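Local coordinates for VgrG protein (Vibrio cholerae, PDB 4E1F), which cross-links monomeric actin as part of a secreted bacterial toxin, a reaction that probably draws on bound nucleotide and a divalent metal, at residues S23-Q28 with Y94-D99; Q174-V179 with L349-T354; M59-M64 with T88-S93. The protein carries 1 engineered substitution. One frame throughout, in Å; residues are numbered along the deposited sequence.

Three strand pairings line one nucleotide, showing how a binding pocket can be built from consecutive neighbours in a sheet. Contacts 1 and 2 have centres about 9 Å apart and are joined directly, strand 24-30 pairing with strand 173-180; Gly26 O lies 2.8 Å from Thr176 N. Contact 3 shares strand 85-97 with contact 1, about 17 Å away between centres, and is nested in the chain loop that contact 1 closes. Contacts 2 and 3 do not touch, their nearest atoms being about 5 Å apart. Contacts 1 and 2 sandwich the adenine between Pro95 and Leu349 and also line the ribose; contact 3 holds O2' through Ser93 and, by Glu90, nears a manganese ion.

Contact 1: residues S23-Q28 with Y94-D99; sequences SSIGIQ and YPCEMD. Engineered in segment 23-28: Gln28 (natural residue Glu). With ADP (adenosine-5'-diphosphate), chain B.
Pro95, whose CA makes a CA-H...O contact with Ile25 O (3.2 Å), lays its ring on one face of the ADP adenine, with Pro95 CG 3.6 Å from ADP C5; Leu349 covers the opposite face. At the pyrimidine end of the purine, Ser24 OG donates a 2.7 Å hydrogen bond to ADP N1. This hydroxyl sits between its own backbone N and carbonyl carbon (chi1 56°), on the side of the strand that carries the nucleotide. Gly26 passes close to the ribose, its CA 3.3 Å from ADP O2'. The framework is a short antiparallel pairing in which Ile25 and Cys96 form the hydrogen-bonded pair: Ile25 N meets Cys96 O at 2.9 Å, and Cys96 N returns the bond to Ile25 O. Water 2 also donates to Ile25 O and joins it to Tyr94 O. Away from the adenine, Met98 crosses the Ile25 side chain at about a right angle, with Met98 CG 3.7 Å from Ile25 CB. A virtually straight bond (179°) from Met98 N to Ser23 O holds the methionine there. On the same face as Ile25, Cys96 turns its thiol to helix 101-124.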
loop_
_atom_site.group_PDB
_atom_site.type_symbol
_atom_site.label_atom_id
_atom_site.label_comp_id
_atom_site.label_asym_id
_atom_site.label_seq_id
_atom_site.Cartn_x
_atom_site.Cartn_y
_atom_site.Cartn_z
ATOM N N SER A 23 7.979 1.233 14.724
ATOM C CA SER A 23 6.943 1.503 13.725
ATOM C C SER A 23 7.498 2.300 12.548
ATOM O O SER A 23 8.353 3.174 12.744
ATOM C CB SER A 23 5.752 2.220 14.356
ATOM O OG SER A 23 6.087 3.531 14.784
ATOM N N SER A 24 7.054 1.967 11.341
ATOM C CA SER A 24 7.516 2.608 10.116
ATOM C C SER A 24 6.361 3.170 9.286
ATOM O O SER A 24 5.212 2.743 9.440
ATOM C CB SER A 24 8.321 1.606 9.296
ATOM O OG SER A 24 7.534 0.451 9.057
ATOM N N ILE A 25 6.681 4.112 8.381
ATOM C CA ILE A 25 5.690 4.766 7.542
ATOM C C ILE A 25 6.225 5.018 6.141
ATOM O O ILE A 25 7.405 5.339 5.960
ATOM C CB ILE A 25 5.137 6.076 8.218
ATOM C CG1 ILE A 25 3.908 6.670 7.440
ATOM C CG2 ILE A 25 6.237 7.129 8.436
ATOM C CD1 ILE A 25 2.888 7.365 8.290
ATOM N N GLY A 26 5.326 4.870 5.184
ATOM C CA GLY A 26 5.532 5.159 3.779
ATOM C C GLY A 26 4.366 5.985 3.279
ATOM O O GLY A 26 3.260 5.918 3.829
ATOM N N ILE A 27 4.608 6.795 2.262
ATOM C CA ILE A 27 3.575 7.641 1.656
ATOM C C ILE A 27 3.506 7.447 0.139
ATOM O O ILE A 27 4.524 7.157 -0.503
ATOM C CB ILE A 27 3.693 9.155 2.056
ATOM C CG1 ILE A 27 5.027 9.798 1.563
ATOM C CG2 ILE A 27 3.473 9.354 3.582
ATOM C CD1 ILE A 27 5.084 11.354 1.591
ATOM N N GLN A 28 2.300 7.599 -0.429
ATOM C CA GLN A 28 2.052 7.516 -1.872
ATOM C C GLN A 28 1.361 8.800 -2.272
ATOM O O GLN A 28 0.419 9.222 -1.595
ATOM C CB GLN A 28 1.138 6.344 -2.163
ATOM C CG GLN A 28 1.826 4.997 -2.109
ATOM C CD GLN A 28 0.814 3.896 -2.288
ATOM O OE1 GLN A 28 0.479 3.493 -3.422
ATOM N NE2 GLN A 28 0.269 3.425 -1.175
ATOM N N TYR A 94 10.307 5.795 0.077
ATOM C CA TYR A 94 10.969 4.662 0.686
ATOM C C TYR A 94 10.555 4.808 2.141
ATOM O O TYR A 94 10.524 5.948 2.640
ATOM C CB TYR A 94 12.487 4.787 0.517
ATOM C CG TYR A 94 12.900 4.393 -0.880
ATOM C CD1 TYR A 94 12.926 5.331 -1.911
ATOM C CD2 TYR A 94 13.174 3.065 -1.199
ATOM C CE1 TYR A 94 13.252 4.965 -3.216
ATOM C CE2 TYR A 94 13.512 2.690 -2.501
ATOM C CZ TYR A 94 13.575 3.651 -3.501
ATOM O OH TYR A 94 13.911 3.292 -4.782
ATOM N N PRO A 95 10.162 3.706 2.831
ATOM C CA PRO A 95 9.698 3.852 4.218
ATOM C C PRO A 95 10.791 4.397 5.146
ATOM O O PRO A 95 11.984 4.226 4.859
ATOM C CB PRO A 95 9.311 2.425 4.601
ATOM C CG PRO A 95 10.104 1.537 3.683
ATOM C CD PRO A 95 10.120 2.285 2.402
ATOM N N CYS A 96 10.380 5.048 6.243
ATOM C CA CYS A 96 11.286 5.559 7.266
ATOM C C CYS A 96 10.650 5.271 8.619
ATOM O O CYS A 96 9.521 4.764 8.658
ATOM C CB CYS A 96 11.558 7.051 7.073
ATOM S SG CYS A 96 10.109 8.118 7.258
ATOM N N GLU A 97 11.386 5.544 9.722
ATOM C CA GLU A 97 10.855 5.399 11.072
ATOM C C GLU A 97 9.796 6.473 11.273
ATOM O O GLU A 97 10.009 7.628 10.875
ATOM C CB GLU A 97 11.968 5.569 12.116
ATOM C CG GLU A 97 13.103 4.568 11.928
ATOM C CD GLU A 97 14.382 4.837 12.699
ATOM O OE1 GLU A 97 15.471 4.490 12.186
ATOM O OE2 GLU A 97 14.298 5.379 13.824
ATOM N N MET A 98 8.649 6.087 11.859
ATOM C CA MET A 98 7.514 6.989 12.098
ATOM C C MET A 98 7.870 8.218 12.910
ATOM O O MET A 98 7.298 9.281 12.666
ATOM C CB MET A 98 6.355 6.258 12.790
ATOM C CG MET A 98 5.444 5.594 11.826
ATOM S SD MET A 98 3.819 5.197 12.484
ATOM C CE MET A 98 2.975 6.731 12.269
ATOM N N ASP A 99 8.794 8.064 13.886
ATOM C CA ASP A 99 9.240 9.138 14.772
ATOM C C ASP A 99 10.533 9.823 14.315
ATOM O O ASP A 99 11.122 10.576 15.091
ATOM C CB ASP A 99 9.324 8.656 16.240
ATOM C CG ASP A 99 10.387 7.608 16.547
ATOM O OD1 ASP A 99 10.957 7.027 15.589
ATOM O OD2 ASP A 99 10.623 7.340 17.745
HETATM P PB ADP B . 1.818 -1.143 -6.196
HETATM O O1B ADP B . 3.210 -1.140 -6.812
HETATM O O2B ADP B . 1.266 -2.566 -6.329
HETATM O O3B ADP B . 0.931 -0.207 -7.091
HETATM P PA ADP B . 2.982 0.138 -3.840
HETATM O O1A ADP B . 4.242 -0.633 -4.063
HETATM O O2A ADP B . 3.128 1.507 -4.511
HETATM O O3A ADP B . 1.857 -0.673 -4.654
HETATM O "O5'" ADP B . 2.790 0.368 -2.229
HETATM C "C5'" ADP B . 3.941 0.675 -1.367
HETATM C "C4'" ADP B . 3.825 1.540 -0.115
HETATM O "O4'" ADP B . 4.186 0.764 1.068
HETATM C "C3'" ADP B . 4.723 2.790 -0.042
HETATM O "O3'" ADP B . 4.149 3.893 0.653
HETATM C "C2'" ADP B . 5.918 2.298 0.770
HETATM O "O2'" ADP B . 6.740 3.272 1.413
HETATM C "C1'" ADP B . 5.191 1.460 1.796
HETATM N N9 ADP B . 6.031 0.528 2.574
HETATM C C8 ADP B . 6.851 -0.435 2.065
HETATM N N7 ADP B . 7.568 -1.049 2.981
HETATM C C5 ADP B . 7.168 -0.461 4.167
HETATM C C6 ADP B . 7.533 -0.682 5.518
HETATM N N6 ADP B . 8.385 -1.649 5.906
HETATM N N1 ADP B . 6.960 0.094 6.469
HETATM C C2 ADP B . 6.067 1.015 6.083
HETATM N N3 ADP B . 5.624 1.286 4.853
HETATM C C4 ADP B . 6.218 0.521 3.935
HETATM O O HOH W 1 8.691 4.938 14.944
HETATM O O HOH W 2 8.194 7.504 4.102
#

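Contact 2: residues Q174-V179 with L349-T354; sequences QATVGV and LFEFRT. With ADP (adenosine-5'-diphosphate), chain B; SO4 (sulfate ion), chain H.
Thr176 and Leu349 meet through methyl groups, Thr176 CG2 lying 3.8 Å from Leu349 CD2, and both side chains rise to the nucleotide. Leu349 CD2 presses on the adenine 3.4 Å from ADP C5, while Leu349 CG rests against the backbone of Gly178. Further along this face, water 3 links Thr176 OG1 to Glu351 OE1. The glutamate is extended, its CG anti to the backbone N (chi1 -177°), which carries the carboxylate past Thr176 toward Arg353. There Arg353 NH1 forms a 2.7 Å salt bridge with Glu351 OE2, approaching from the syn side but 21° out of the carboxylate plane. The same NH1 and its neighbour NH2 each donate to a sulfate ion, probably acquired from the crystallisation liquor, and Asn273 binds NE, which helps to fix the guanidinium.

The reverse face is apolar. Val177 CG2 touches Phe352 CE1 at 3.7 Å, while the edge of the Phe352 ring takes in Ala175 O in plane. Val179 CG2 approaches the edge of the Phe350 ring, and Leu195 of helix 190-196 covers both phenylalanines.

Behind these side chains stand three backbone bonds: Phe352 N to Ala175 O at 2.7 Å, and a reciprocal pair between Val177 and Phe350. The result is a regular antiparallel strand pair with two unlike faces, one packed under a helix and the other forming the floor of a nucleotide pocket, as would suit a fold probably related to the glutamine synthetase-like ligases.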
loop_
_atom_site.group_PDB
_atom_site.type_symbol
_atom_site.label_atom_id
_atom_site.label_comp_id
_atom_site.label_asym_id
_atom_site.label_seq_id
_atom_site.Cartn_x
_atom_site.Cartn_y
_atom_site.Cartn_z
ATOM N N GLN A 174 -2.016 8.597 -0.054
ATOM C CA GLN A 174 -2.152 7.476 0.873
ATOM C C GLN A 174 -0.928 7.377 1.778
ATOM O O GLN A 174 0.111 7.950 1.470
ATOM C CB GLN A 174 -2.367 6.164 0.131
ATOM C CG GLN A 174 -3.795 5.994 -0.319
ATOM C CD GLN A 174 -3.846 5.568 -1.745
ATOM O OE1 GLN A 174 -3.517 4.434 -2.094
ATOM N NE2 GLN A 174 -4.267 6.480 -2.606
ATOM N N ALA A 175 -1.064 6.640 2.890
ATOM C CA ALA A 175 0.024 6.376 3.810
ATOM C C ALA A 175 -0.066 4.916 4.188
ATOM O O ALA A 175 -1.161 4.359 4.252
ATOM C CB ALA A 175 -0.077 7.270 5.045
ATOM N N THR A 176 1.086 4.287 4.380
ATOM C CA THR A 176 1.207 2.893 4.786
ATOM C C THR A 176 1.995 2.845 6.092
ATOM O O THR A 176 3.133 3.324 6.139
ATOM C CB THR A 176 1.850 2.028 3.672
ATOM O OG1 THR A 176 0.985 1.998 2.535
ATOM C CG2 THR A 176 2.119 0.565 4.131
ATOM N N VAL A 177 1.400 2.262 7.142
ATOM C CA VAL A 177 2.056 2.135 8.450
ATOM C C VAL A 177 2.422 0.671 8.689
ATOM O O VAL A 177 1.595 -0.208 8.469
ATOM C CB VAL A 177 1.178 2.716 9.599
ATOM C CG1 VAL A 177 1.753 2.392 10.981
ATOM C CG2 VAL A 177 1.007 4.225 9.449
ATOM N N GLY A 178 3.646 0.438 9.150
ATOM C CA GLY A 178 4.136 -0.887 9.492
ATOM C C GLY A 178 4.402 -0.953 10.982
ATOM O O GLY A 178 5.008 -0.032 11.539
ATOM N N VAL A 179 3.886 -2.009 11.652
ATOM C CA VAL A 179 4.054 -2.218 13.091
ATOM C C VAL A 179 4.434 -3.670 13.365
ATOM O O VAL A 179 4.110 -4.547 12.565
ATOM C CB VAL A 179 2.797 -1.810 13.936
ATOM C CG1 VAL A 179 2.489 -0.308 13.846
ATOM C CG2 VAL A 179 1.580 -2.653 13.575
ATOM N N LEU A 349 1.759 -4.592 7.767
ATOM C CA LEU A 349 1.496 -3.282 7.187
ATOM C C LEU A 349 0.047 -2.997 6.845
ATOM O O LEU A 349 -0.719 -3.912 6.532
ATOM C CB LEU A 349 2.378 -3.107 5.948
ATOM C CG LEU A 349 3.821 -2.620 6.153
ATOM C CD1 LEU A 349 4.676 -3.652 6.897
ATOM C CD2 LEU A 349 4.472 -2.391 4.816
ATOM N N PHE A 350 -0.328 -1.715 6.925
ATOM C CA PHE A 350 -1.682 -1.259 6.674
ATOM C C PHE A 350 -1.689 0.003 5.819
ATOM O O PHE A 350 -0.998 0.977 6.127
ATOM C CB PHE A 350 -2.388 -0.995 8.006
ATOM C CG PHE A 350 -2.391 -2.221 8.886
ATOM C CD1 PHE A 350 -3.361 -3.204 8.728
ATOM C CD2 PHE A 350 -1.362 -2.444 9.797
ATOM C CE1 PHE A 350 -3.320 -4.374 9.486
ATOM C CE2 PHE A 350 -1.322 -3.611 10.559
ATOM C CZ PHE A 350 -2.307 -4.558 10.413
ATOM N N GLU A 351 -2.513 0.004 4.767
ATOM C CA GLU A 351 -2.640 1.169 3.922
ATOM C C GLU A 351 -3.828 1.999 4.344
ATOM O O GLU A 351 -4.940 1.492 4.433
ATOM C CB GLU A 351 -2.768 0.739 2.452
ATOM C CG GLU A 351 -2.827 1.886 1.453
ATOM C CD GLU A 351 -3.048 1.418 0.024
ATOM O OE1 GLU A 351 -2.239 0.609 -0.477
ATOM O OE2 GLU A 351 -4.016 1.890 -0.612
ATOM N N PHE A 352 -3.598 3.292 4.585
ATOM C CA PHE A 352 -4.682 4.232 4.881
ATOM C C PHE A 352 -5.175 4.727 3.516
ATOM O O PHE A 352 -4.476 5.504 2.846
ATOM C CB PHE A 352 -4.199 5.381 5.797
ATOM C CG PHE A 352 -3.982 4.931 7.223
ATOM C CD1 PHE A 352 -2.806 4.283 7.597
ATOM C CD2 PHE A 352 -4.961 5.134 8.190
ATOM C CE1 PHE A 352 -2.627 3.821 8.908
ATOM C CE2 PHE A 352 -4.750 4.728 9.522
ATOM C CZ PHE A 352 -3.592 4.062 9.865
ATOM N N ARG A 353 -6.356 4.231 3.090
ATOM C CA ARG A 353 -6.943 4.537 1.776
ATOM C C ARG A 353 -7.166 6.035 1.579
ATOM O O ARG A 353 -7.002 6.556 0.477
ATOM C CB ARG A 353 -8.208 3.703 1.553
ATOM C CG ARG A 353 -7.921 2.175 1.538
ATOM C CD ARG A 353 -7.086 1.750 0.318
ATOM N NE ARG A 353 -7.824 1.960 -0.935
ATOM C CZ ARG A 353 -7.321 1.805 -2.155
ATOM N NH1 ARG A 353 -6.055 1.453 -2.317
ATOM N NH2 ARG A 353 -8.093 1.965 -3.222
ATOM N N THR A 354 -7.516 6.720 2.679
ATOM C CA THR A 354 -7.678 8.170 2.846
ATOM C C THR A 354 -6.741 8.497 4.029
ATOM O O THR A 354 -6.783 7.794 5.033
ATOM C CB THR A 354 -9.159 8.494 3.175
ATOM O OG1 THR A 354 -9.939 8.195 2.024
ATOM C CG2 THR A 354 -9.383 9.956 3.566
HETATM P PB ADP B . 1.818 -1.143 -6.196
HETATM O O1B ADP B . 3.210 -1.140 -6.812
HETATM O O2B ADP B . 1.266 -2.566 -6.329
HETATM O O3B ADP B . 0.931 -0.207 -7.091
HETATM P PA ADP B . 2.982 0.138 -3.840
HETATM O O1A ADP B . 4.242 -0.633 -4.063
HETATM O O2A ADP B . 3.128 1.507 -4.511
HETATM O O3A ADP B . 1.857 -0.673 -4.654
HETATM O "O5'" ADP B . 2.790 0.368 -2.229
HETATM C "C5'" ADP B . 3.941 0.675 -1.367
HETATM C "C4'" ADP B . 3.825 1.540 -0.115
HETATM O "O4'" ADP B . 4.186 0.764 1.068
HETATM C "C3'" ADP B . 4.723 2.790 -0.042
HETATM O "O3'" ADP B . 4.149 3.893 0.653
HETATM C "C2'" ADP B . 5.918 2.298 0.770
HETATM O "O2'" ADP B . 6.740 3.272 1.413
HETATM C "C1'" ADP B . 5.191 1.460 1.796
HETATM N N9 ADP B . 6.031 0.528 2.574
HETATM C C8 ADP B . 6.851 -0.435 2.065
HETATM N N7 ADP B . 7.568 -1.049 2.981
HETATM C C5 ADP B . 7.168 -0.461 4.167
HETATM C C6 ADP B . 7.533 -0.682 5.518
HETATM N N6 ADP B . 8.385 -1.649 5.906
HETATM N N1 ADP B . 6.960 0.094 6.469
HETATM C C2 ADP B . 6.067 1.015 6.083
HETATM N N3 ADP B . 5.624 1.286 4.853
HETATM C C4 ADP B . 6.218 0.521 3.935
HETATM S S SO4 H . -5.646 1.148 -6.067
HETATM O O1 SO4 H . -5.021 1.750 -7.235
HETATM O O2 SO4 H . -6.905 1.825 -5.787
HETATM O O3 SO4 H . -5.857 -0.279 -6.321
HETATM O O4 SO4 H . -4.755 1.304 -4.916
HETATM O O HOH W 3 0.706 0.036 0.646
#

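Contact 3: residues M59-M64 with T88-S93; sequences MLTKDM and TVELVS. With ADP (adenosine-5'-diphosphate), chain B; SO4 (sulfate ion), chain D.
Asp63 overlaps Glu90 carboxylate on carboxylate: the two planes are only 3° apart and stacked, with Asp63 OD2 3.8 Å from Glu90 OE1. Below the acid groups the chains touch through carbon, Asp63 CB against Glu90 CB. Thr61, beside Glu90 and pointing the same way, grips the strand twice. Its OG1, placed between backbone N and carbonyl carbon (chi1 72°), donates to Glu90 O at 2.7 Å, and Thr61 N reaches that oxygen from the opposite face of the carbonyl plane. Water 4 donates to Thr61 OG1 at 2.6 Å and to Glu90 OE1 at 2.7 Å, so the threonine also helps to position the carboxylate.

The rest is an antiparallel pairing that runs toward the ligand. Val92 brings CG1 to 3.5 Å from ADP C3', and the next residue accepts a 2.7 Å bond from ADP O2' at Ser93 O. At the other end, where the chain turns a corner, Met64 N donates to Thr88 OG1, which is bonded in addition to Glu30. Leu60 and Leu91 lie side by side on the other face, covered by helix 101-124.

With Glu30 also close to Asp63, acid groups gather near the diphosphate end of the nucleotide; the nearby manganese ion, about 4 Å from the Glu90 side chain, would probably ease the closeness of the like charges there.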
loop_
_atom_site.group_PDB
_atom_site.type_symbol
_atom_site.label_atom_id
_atom_site.label_comp_id
_atom_site.label_asym_id
_atom_site.label_seq_id
_atom_site.Cartn_x
_atom_site.Cartn_y
_atom_site.Cartn_z
ATOM N N MET A 59 10.304 6.913 -5.081
ATOM C CA MET A 59 10.349 6.372 -6.434
ATOM C C MET A 59 9.427 7.172 -7.328
ATOM O O MET A 59 8.384 7.661 -6.889
ATOM C CB MET A 59 9.873 4.911 -6.442
ATOM C CG MET A 59 10.745 3.954 -5.638
ATOM S SD MET A 59 9.802 2.446 -5.432
ATOM C CE MET A 59 10.950 1.440 -4.655
ATOM N N LEU A 60 9.791 7.234 -8.603
ATOM C CA LEU A 60 9.001 7.830 -9.677
ATOM C C LEU A 60 8.357 6.663 -10.395
ATOM O O LEU A 60 9.057 5.818 -10.976
ATOM C CB LEU A 60 9.926 8.615 -10.626
ATOM C CG LEU A 60 10.186 10.074 -10.220
ATOM C CD1 LEU A 60 11.285 10.174 -9.174
ATOM C CD2 LEU A 60 10.643 10.861 -11.413
ATOM N N THR A 61 7.024 6.580 -10.300
ATOM C CA THR A 61 6.268 5.475 -10.859
ATOM C C THR A 61 5.109 5.894 -11.728
ATOM O O THR A 61 4.571 6.996 -11.580
ATOM C CB THR A 61 5.697 4.568 -9.736
ATOM O OG1 THR A 61 4.624 5.250 -9.074
ATOM C CG2 THR A 61 6.760 4.088 -8.722
ATOM N N LYS A 62 4.661 4.960 -12.567
ATOM C CA LYS A 62 3.458 5.126 -13.382
ATOM C C LYS A 62 2.364 4.499 -12.541
ATOM O O LYS A 62 2.628 3.517 -11.818
ATOM C CB LYS A 62 3.582 4.449 -14.778
ATOM C CG LYS A 62 4.008 2.967 -14.770
ATOM C CD LYS A 62 3.611 2.292 -16.083
ATOM C CE LYS A 62 4.237 0.921 -16.168
ATOM N NZ LYS A 62 3.764 0.163 -17.365
ATOM N N ASP A 63 1.189 5.125 -12.528
ATOM C CA ASP A 63 0.085 4.634 -11.702
ATOM C C ASP A 63 -1.133 4.247 -12.548
ATOM O O ASP A 63 -1.246 3.093 -12.947
ATOM C CB ASP A 63 -0.264 5.664 -10.588
ATOM C CG ASP A 63 -1.327 5.211 -9.589
ATOM O OD1 ASP A 63 -1.603 4.000 -9.528
ATOM O OD2 ASP A 63 -1.883 6.076 -8.877
ATOM N N MET A 64 -2.034 5.200 -12.820
ATOM C CA MET A 64 -3.277 4.944 -13.532
ATOM C C MET A 64 -3.132 5.102 -15.040
ATOM O O MET A 64 -2.773 6.193 -15.511
ATOM C CB MET A 64 -4.385 5.869 -12.990
ATOM C CG MET A 64 -5.598 5.118 -12.442
ATOM S SD MET A 64 -5.232 4.180 -10.938
ATOM C CE MET A 64 -5.870 5.356 -9.632
ATOM N N THR A 88 -0.743 8.235 -15.121
ATOM C CA THR A 88 -0.533 9.278 -14.119
ATOM C C THR A 88 0.798 8.928 -13.416
ATOM O O THR A 88 1.236 7.767 -13.453
ATOM C CB THR A 88 -1.709 9.356 -13.122
ATOM O OG1 THR A 88 -1.837 8.119 -12.429
ATOM C CG2 THR A 88 -3.018 9.700 -13.802
ATOM N N VAL A 89 1.427 9.925 -12.795
ATOM C CA VAL A 89 2.679 9.731 -12.073
ATOM C C VAL A 89 2.352 9.674 -10.589
ATOM O O VAL A 89 1.586 10.511 -10.096
ATOM C CB VAL A 89 3.739 10.845 -12.378
ATOM C CG1 VAL A 89 4.945 10.761 -11.433
ATOM C CG2 VAL A 89 4.209 10.771 -13.825
ATOM N N GLU A 90 2.897 8.660 -9.890
ATOM C CA GLU A 90 2.769 8.588 -8.450
ATOM C C GLU A 90 4.157 8.583 -7.790
ATOM O O GLU A 90 5.041 7.813 -8.181
ATOM C CB GLU A 90 1.933 7.379 -8.043
ATOM C CG GLU A 90 1.551 7.379 -6.571
ATOM C CD GLU A 90 0.777 6.146 -6.151
ATOM O OE1 GLU A 90 1.084 5.052 -6.672
ATOM O OE2 GLU A 90 -0.072 6.255 -5.239
ATOM N N LEU A 91 4.338 9.445 -6.783
ATOM C CA LEU A 91 5.589 9.488 -6.022
ATOM C C LEU A 91 5.421 8.581 -4.779
ATOM O O LEU A 91 4.469 8.746 -4.028
ATOM C CB LEU A 91 5.976 10.925 -5.671
ATOM C CG LEU A 91 6.075 11.933 -6.826
ATOM C CD1 LEU A 91 6.562 13.252 -6.317
ATOM C CD2 LEU A 91 6.903 11.416 -7.995
ATOM N N VAL A 92 6.260 7.533 -4.684
ATOM C CA VAL A 92 6.199 6.472 -3.659
ATOM C C VAL A 92 7.446 6.507 -2.773
ATOM O O VAL A 92 8.544 6.173 -3.211
ATOM C CB VAL A 92 5.978 5.069 -4.293
ATOM C CG1 VAL A 92 5.738 4.026 -3.208
ATOM C CG2 VAL A 92 4.810 5.088 -5.280
ATOM N N SER A 93 7.284 6.954 -1.538
ATOM C CA SER A 93 8.438 7.113 -0.669
ATOM C C SER A 93 9.006 5.785 -0.241
ATOM O O SER A 93 8.289 4.770 -0.214
ATOM C CB SER A 93 8.086 7.962 0.552
ATOM O OG SER A 93 7.403 7.156 1.501
HETATM P PB ADP B . 1.818 -1.143 -6.196
HETATM O O1B ADP B . 3.210 -1.140 -6.812
HETATM O O2B ADP B . 1.266 -2.566 -6.329
HETATM O O3B ADP B . 0.931 -0.207 -7.091
HETATM P PA ADP B . 2.982 0.138 -3.840
HETATM O O1A ADP B . 4.242 -0.633 -4.063
HETATM O O2A ADP B . 3.128 1.507 -4.511
HETATM O O3A ADP B . 1.857 -0.673 -4.654
HETATM O "O5'" ADP B . 2.790 0.368 -2.229
HETATM C "C5'" ADP B . 3.941 0.675 -1.367
HETATM C "C4'" ADP B . 3.825 1.540 -0.115
HETATM O "O4'" ADP B . 4.186 0.764 1.068
HETATM C "C3'" ADP B . 4.723 2.790 -0.042
HETATM O "O3'" ADP B . 4.149 3.893 0.653
HETATM C "C2'" ADP B . 5.918 2.298 0.770
HETATM O "O2'" ADP B . 6.740 3.272 1.413
HETATM C "C1'" ADP B . 5.191 1.460 1.796
HETATM N N9 ADP B . 6.031 0.528 2.574
HETATM C C8 ADP B . 6.851 -0.435 2.065
HETATM N N7 ADP B . 7.568 -1.049 2.981
HETATM C C5 ADP B . 7.168 -0.461 4.167
HETATM C C6 ADP B . 7.533 -0.682 5.518
HETATM N N6 ADP B . 8.385 -1.649 5.906
HETATM N N1 ADP B . 6.960 0.094 6.469
HETATM C C2 ADP B . 6.067 1.015 6.083
HETATM N N3 ADP B . 5.624 1.286 4.853
HETATM C C4 ADP B . 6.218 0.521 3.935
HETATM S S SO4 D . 0.780 -2.213 -16.730
HETATM O O1 SO4 D . 1.393 -2.578 -18.015
HETATM O O2 SO4 D . 0.427 -3.416 -15.961
HETATM O O3 SO4 D . 1.701 -1.382 -15.981
HETATM O O4 SO4 D . -0.411 -1.446 -16.965
HETATM O O HOH W 4 2.712 3.688 -8.261
#